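Local coordinates for protein toll (Drosophila melanogaster, PDB 4LXR) that acts as the receptor for the cleaved cytokine Spätzle, switching on Toll signalling in dorsal-ventral patterning of the embryo and in innate immunity, at residues 716-728 against 744-756. Numbering follows the deposited sequence.
Sequences WRSVKLSGNPWMC and ERIGDRNEMMCVN
The carboxylate of Asp748 takes three donors just where strand 718-720 gives out. OD1 takes Leu721 N at 3.0 Å with its syn lone pair, in a nearly straight bond (171°). OD2 is met on one face of the carboxylate plane by both Ser722 N and Ser722 OG, the hydroxyl lying 2.6 Å from OD2. A short acid suits this place: with chi1 at 60°, it brings both oxygens to the backbone of Leu721 and Ser722. Upstream, Val719 N bonds to Arg745 O, and Arg745 NH1 to Arg717 O. Segment 744-756 belongs to the second C-terminal cap (LRRCT) of the leucine-rich repeat ectodomain and covers the edge of strand 718-720, the last of its sheet, which pairs with strand 691-693 on its other side. Met752, unbranched and pliable, bends at chi3 (69°) to set CE over one face of the Trp726 indole, 4.3 Å from the five-membered ring's centroid, while Asn724 CB covers the opposite face. Trp726 NE1 and Asn724 ND2 share Leu721 O from opposite faces of its plane; ND2 also bonds to Ile694 O, and Asn724 OD1 takes Leu699 N. Further along, Val755 N bonds to Trp726 O, and the Cys728-Cys754 disulfide ties the two segments covalently.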
loop_
_atom_site.group_PDB
_atom_site.type_symbol
_atom_site.label_atom_id
_atom_site.label_comp_id
_atom_site.label_asym_id
_atom_site.label_seq_id
_atom_site.Cartn_x
_atom_site.Cartn_y
_atom_site.Cartn_z
ATOM N N TRP A 716 15.213 -51.098 32.411
ATOM C CA TRP A 716 13.885 -51.409 31.887
ATOM C C TRP A 716 13.969 -52.188 30.580
ATOM O O TRP A 716 14.847 -51.947 29.748
ATOM C CB TRP A 716 13.065 -50.127 31.685
ATOM C CG TRP A 716 11.723 -50.327 31.008
ATOM C CD1 TRP A 716 11.505 -50.653 29.700
ATOM C CD2 TRP A 716 10.421 -50.172 31.601
ATOM N NE1 TRP A 716 10.159 -50.734 29.449
ATOM C CE2 TRP A 716 9.470 -50.441 30.597
ATOM C CE3 TRP A 716 9.969 -49.840 32.883
ATOM C CZ2 TRP A 716 8.096 -50.382 30.830
ATOM C CZ3 TRP A 716 8.603 -49.783 33.113
ATOM C CH2 TRP A 716 7.684 -50.054 32.092
ATOM N N ARG A 717 13.065 -53.152 30.436
ATOM C CA ARG A 717 12.800 -53.838 29.179
ATOM C C ARG A 717 11.313 -54.191 29.203
ATOM O O ARG A 717 10.813 -54.730 30.187
ATOM C CB ARG A 717 13.636 -55.102 29.031
ATOM C CG ARG A 717 15.019 -55.028 29.646
ATOM C CD ARG A 717 16.119 -55.401 28.669
ATOM N NE ARG A 717 17.420 -55.461 29.333
ATOM C CZ ARG A 717 18.570 -55.685 28.710
ATOM N NH1 ARG A 717 18.586 -55.855 27.399
ATOM N NH2 ARG A 717 19.706 -55.729 29.392
ATOM N N SER A 718 10.618 -53.860 28.119
ATOM C CA SER A 718 9.165 -53.975 28.006
ATOM C C SER A 718 8.814 -55.166 27.098
ATOM O O SER A 718 9.537 -55.442 26.136
ATOM C CB SER A 718 8.627 -52.684 27.393
ATOM O OG SER A 718 7.229 -52.724 27.249
ATOM N N VAL A 719 7.716 -55.869 27.395
ATOM C CA VAL A 719 7.387 -57.113 26.689
ATOM C C VAL A 719 5.904 -57.303 26.336
ATOM O O VAL A 719 5.015 -56.985 27.125
ATOM C CB VAL A 719 7.760 -58.362 27.531
ATOM C CG1 VAL A 719 8.172 -59.497 26.618
ATOM C CG2 VAL A 719 8.853 -58.048 28.527
ATOM N N LYS A 720 5.640 -57.898 25.179
ATOM C CA LYS A 720 4.290 -58.377 24.886
ATOM C C LYS A 720 4.304 -59.883 24.640
ATOM O O LYS A 720 5.140 -60.393 23.891
ATOM C CB LYS A 720 3.668 -57.614 23.716
ATOM C CG LYS A 720 3.465 -56.121 24.010
ATOM C CD LYS A 720 2.664 -55.436 22.918
ATOM C CE LYS A 720 2.779 -53.914 23.035
ATOM N NZ LYS A 720 2.297 -53.191 21.818
ATOM N N LEU A 721 3.383 -60.597 25.283
ATOM C CA LEU A 721 3.461 -62.053 25.328
ATOM C C LEU A 721 2.187 -62.812 24.956
ATOM O O LEU A 721 2.203 -64.052 24.920
ATOM C CB LEU A 721 3.927 -62.502 26.714
ATOM C CG LEU A 721 5.302 -62.035 27.171
ATOM C CD1 LEU A 721 5.484 -62.327 28.664
ATOM C CD2 LEU A 721 6.375 -62.723 26.329
ATOM N N SER A 722 1.098 -62.095 24.674
ATOM C CA SER A 722 -0.186 -62.747 24.402
ATOM C C SER A 722 -0.228 -63.316 22.993
ATOM O O SER A 722 0.640 -63.027 22.173
ATOM C CB SER A 722 -1.366 -61.792 24.630
ATOM O OG SER A 722 -1.391 -60.747 23.666
ATOM N N GLY A 723 -1.241 -64.129 22.716
ATOM C CA GLY A 723 -1.373 -64.760 21.419
ATOM C C GLY A 723 -0.407 -65.912 21.201
ATOM O O GLY A 723 -0.240 -66.378 20.079
ATOM N N ASN A 724 0.234 -66.378 22.266
ATOM C CA ASN A 724 1.128 -67.527 22.158
ATOM C C ASN A 724 0.543 -68.772 22.825
ATOM O O ASN A 724 -0.132 -68.673 23.846
ATOM C CB ASN A 724 2.501 -67.202 22.755
ATOM C CG ASN A 724 3.320 -66.284 21.865
ATOM O OD1 ASN A 724 3.944 -66.735 20.909
ATOM N ND2 ASN A 724 3.324 -64.993 22.181
ATOM N N PRO A 725 0.805 -69.955 22.248
ATOM C CA PRO A 725 0.307 -71.213 22.837
ATOM C C PRO A 725 1.144 -71.659 24.032
ATOM O O PRO A 725 1.874 -72.653 23.934
ATOM C CB PRO A 725 0.457 -72.223 21.693
ATOM C CG PRO A 725 1.573 -71.686 20.858
ATOM C CD PRO A 725 1.489 -70.169 20.961
ATOM N N TRP A 726 1.042 -70.929 25.141
ATOM C CA TRP A 726 1.842 -71.215 26.326
ATOM C C TRP A 726 1.542 -72.600 26.924
ATOM O O TRP A 726 0.383 -72.989 27.075
ATOM C CB TRP A 726 1.671 -70.110 27.375
ATOM C CG TRP A 726 2.081 -68.759 26.861
ATOM C CD1 TRP A 726 1.268 -67.695 26.616
ATOM C CD2 TRP A 726 3.407 -68.341 26.509
ATOM N NE1 TRP A 726 2.005 -66.633 26.144
ATOM C CE2 TRP A 726 3.321 -67.005 26.068
ATOM C CE3 TRP A 726 4.660 -68.967 26.530
ATOM C CZ2 TRP A 726 4.440 -66.279 25.651
ATOM C CZ3 TRP A 726 5.769 -68.250 26.108
ATOM C CH2 TRP A 726 5.649 -66.914 25.675
ATOM N N MET A 727 2.607 -73.334 27.235
ATOM C CA MET A 727 2.507 -74.645 27.876
ATOM C C MET A 727 2.605 -74.454 29.380
ATOM O O MET A 727 3.690 -74.268 29.926
ATOM C CB MET A 727 3.624 -75.573 27.371
ATOM C CG MET A 727 3.713 -76.920 28.074
ATOM S SD MET A 727 2.290 -77.985 27.756
ATOM C CE MET A 727 2.074 -77.766 25.986
ATOM N N CYS A 728 1.454 -74.475 30.040
ATOM C CA CYS A 728 1.384 -74.209 31.478
ATOM C C CYS A 728 1.408 -75.489 32.314
ATOM O O CYS A 728 0.391 -75.939 32.827
ATOM C CB CYS A 728 0.173 -73.320 31.808
ATOM S SG CYS A 728 0.258 -71.681 30.949
ATOM N N GLU A 744 4.100 -53.973 35.232
ATOM C CA GLU A 744 4.562 -52.808 34.453
ATOM C C GLU A 744 5.141 -53.136 33.068
ATOM O O GLU A 744 4.918 -52.396 32.126
ATOM C CB GLU A 744 5.593 -51.980 35.241
ATOM C CG GLU A 744 5.078 -51.392 36.542
ATOM C CD GLU A 744 5.291 -52.321 37.740
ATOM O OE1 GLU A 744 5.584 -53.517 37.538
ATOM O OE2 GLU A 744 5.169 -51.850 38.888
ATOM N N ARG A 745 5.889 -54.228 32.947
ATOM C CA ARG A 745 6.549 -54.560 31.691
ATOM C C ARG A 745 5.693 -55.342 30.693
ATOM O O ARG A 745 6.105 -55.523 29.548
ATOM C CB ARG A 745 7.810 -55.389 31.945
ATOM C CG ARG A 745 8.771 -54.810 32.935
ATOM C CD ARG A 745 9.858 -55.820 33.234
ATOM N NE ARG A 745 10.714 -55.379 34.326
ATOM C CZ ARG A 745 11.622 -54.419 34.211
ATOM N NH1 ARG A 745 11.784 -53.805 33.052
ATOM N NH2 ARG A 745 12.363 -54.070 35.252
ATOM N N ILE A 746 4.547 -55.863 31.121
ATOM C CA ILE A 746 3.776 -56.745 30.245
ATOM C C ILE A 746 2.375 -56.199 30.034
ATOM O O ILE A 746 1.451 -56.515 30.796
ATOM C CB ILE A 746 3.661 -58.189 30.805
ATOM C CG1 ILE A 746 5.005 -58.721 31.287
ATOM C CG2 ILE A 746 3.116 -59.141 29.744
ATOM C CD1 ILE A 746 4.862 -60.036 32.049
ATOM N N GLY A 747 2.223 -55.385 29.000
ATOM C CA GLY A 747 0.980 -54.678 28.746
ATOM C C GLY A 747 -0.193 -55.606 28.524
ATOM O O GLY A 747 -1.304 -55.309 28.958
ATOM N N ASP A 748 0.056 -56.741 27.873
ATOM C CA ASP A 748 -1.013 -57.691 27.552
ATOM C C ASP A 748 -1.006 -58.912 28.473
ATOM O O ASP A 748 -1.340 -60.019 28.063
ATOM C CB ASP A 748 -0.940 -58.121 26.077
ATOM C CG ASP A 748 0.379 -58.808 25.725
ATOM O OD1 ASP A 748 1.263 -58.908 26.607
ATOM O OD2 ASP A 748 0.534 -59.236 24.559
ATOM N N ARG A 749 -0.635 -58.699 29.727
ATOM C CA ARG A 749 -0.567 -59.789 30.693
ATOM C C ARG A 749 -1.897 -60.527 30.822
ATOM O O ARG A 749 -1.921 -61.744 30.883
ATOM C CB ARG A 749 -0.144 -59.266 32.060
ATOM C CG ARG A 749 0.063 -60.365 33.052
ATOM C CD ARG A 749 0.620 -59.841 34.338
ATOM N NE ARG A 749 -0.313 -58.965 35.027
ATOM C CZ ARG A 749 -0.150 -58.565 36.278
ATOM N NH1 ARG A 749 0.918 -58.974 36.979
ATOM N NH2 ARG A 749 -1.057 -57.773 36.831
ATOM N N ASN A 750 -2.999 -59.785 30.839
ATOM C CA ASN A 750 -4.322 -60.378 31.028
ATOM C C ASN A 750 -4.806 -61.219 29.846
ATOM O O ASN A 750 -5.735 -62.012 29.994
ATOM C CB ASN A 750 -5.367 -59.297 31.362
ATOM C CG ASN A 750 -5.127 -58.639 32.715
ATOM O OD1 ASN A 750 -4.940 -59.315 33.732
ATOM N ND2 ASN A 750 -5.128 -57.309 32.730
ATOM N N GLU A 751 -4.172 -61.059 28.685
ATOM C CA GLU A 751 -4.557 -61.805 27.480
ATOM C C GLU A 751 -3.700 -63.043 27.217
ATOM O O GLU A 751 -3.919 -63.759 26.232
ATOM C CB GLU A 751 -4.545 -60.906 26.234
ATOM C CG GLU A 751 -5.755 -60.002 26.112
ATOM C CD GLU A 751 -5.782 -58.926 27.182
ATOM O OE1 GLU A 751 -4.781 -58.183 27.305
ATOM O OE2 GLU A 751 -6.797 -58.837 27.911
ATOM N N MET A 752 -2.716 -63.290 28.075
ATOM C CA MET A 752 -1.947 -64.530 27.974
ATOM C C MET A 752 -2.820 -65.750 28.327
ATOM O O MET A 752 -3.551 -65.750 29.324
ATOM C CB MET A 752 -0.701 -64.469 28.852
ATOM C CG MET A 752 0.281 -63.378 28.436
ATOM S SD MET A 752 1.576 -63.178 29.673
ATOM C CE MET A 752 2.483 -64.727 29.500
ATOM N N MET A 753 -2.746 -66.771 27.486
ATOM C CA MET A 753 -3.580 -67.959 27.599
ATOM C C MET A 753 -2.710 -69.198 27.737
ATOM O O MET A 753 -1.699 -69.322 27.052
ATOM C CB MET A 753 -4.453 -68.105 26.344
ATOM C CG MET A 753 -5.401 -66.947 26.101
ATOM S SD MET A 753 -6.558 -66.693 27.485
ATOM C CE MET A 753 -7.637 -68.101 27.301
ATOM N N CYS A 754 -3.106 -70.090 28.640
ATOM C CA CYS A 754 -2.566 -71.442 28.753
ATOM C C CYS A 754 -3.415 -72.380 27.903
ATOM O O CYS A 754 -4.633 -72.453 28.082
ATOM C CB CYS A 754 -2.640 -71.921 30.207
ATOM S SG CYS A 754 -1.617 -71.002 31.359
ATOM N N VAL A 755 -2.790 -73.114 26.990
ATOM C CA VAL A 755 -3.571 -73.892 26.029
ATOM C C VAL A 755 -3.618 -75.409 26.286
ATOM O O VAL A 755 -3.249 -76.204 25.432
ATOM C CB VAL A 755 -3.170 -73.547 24.562
ATOM C CG1 VAL A 755 -3.369 -72.054 24.313
ATOM C CG2 VAL A 755 -1.725 -73.945 24.259
ATOM N N ASN A 756 -4.105 -75.804 27.457
ATOM C CA ASN A 756 -4.266 -77.227 27.783
ATOM C C ASN A 756 -5.677 -77.623 28.224
ATOM O O ASN A 756 -5.879 -78.019 29.374
ATOM C CB ASN A 756 -3.272 -77.656 28.864
ATOM C CG ASN A 756 -1.838 -77.636 28.382
ATOM O OD1 ASN A 756 -1.568 -77.737 27.185
ATOM N ND2 ASN A 756 -0.906 -77.501 29.318
HETATM O O HOH W 1 -3.609 -65.350 23.535
HETATM O O HOH W 2 -1.285 -66.338 25.065
#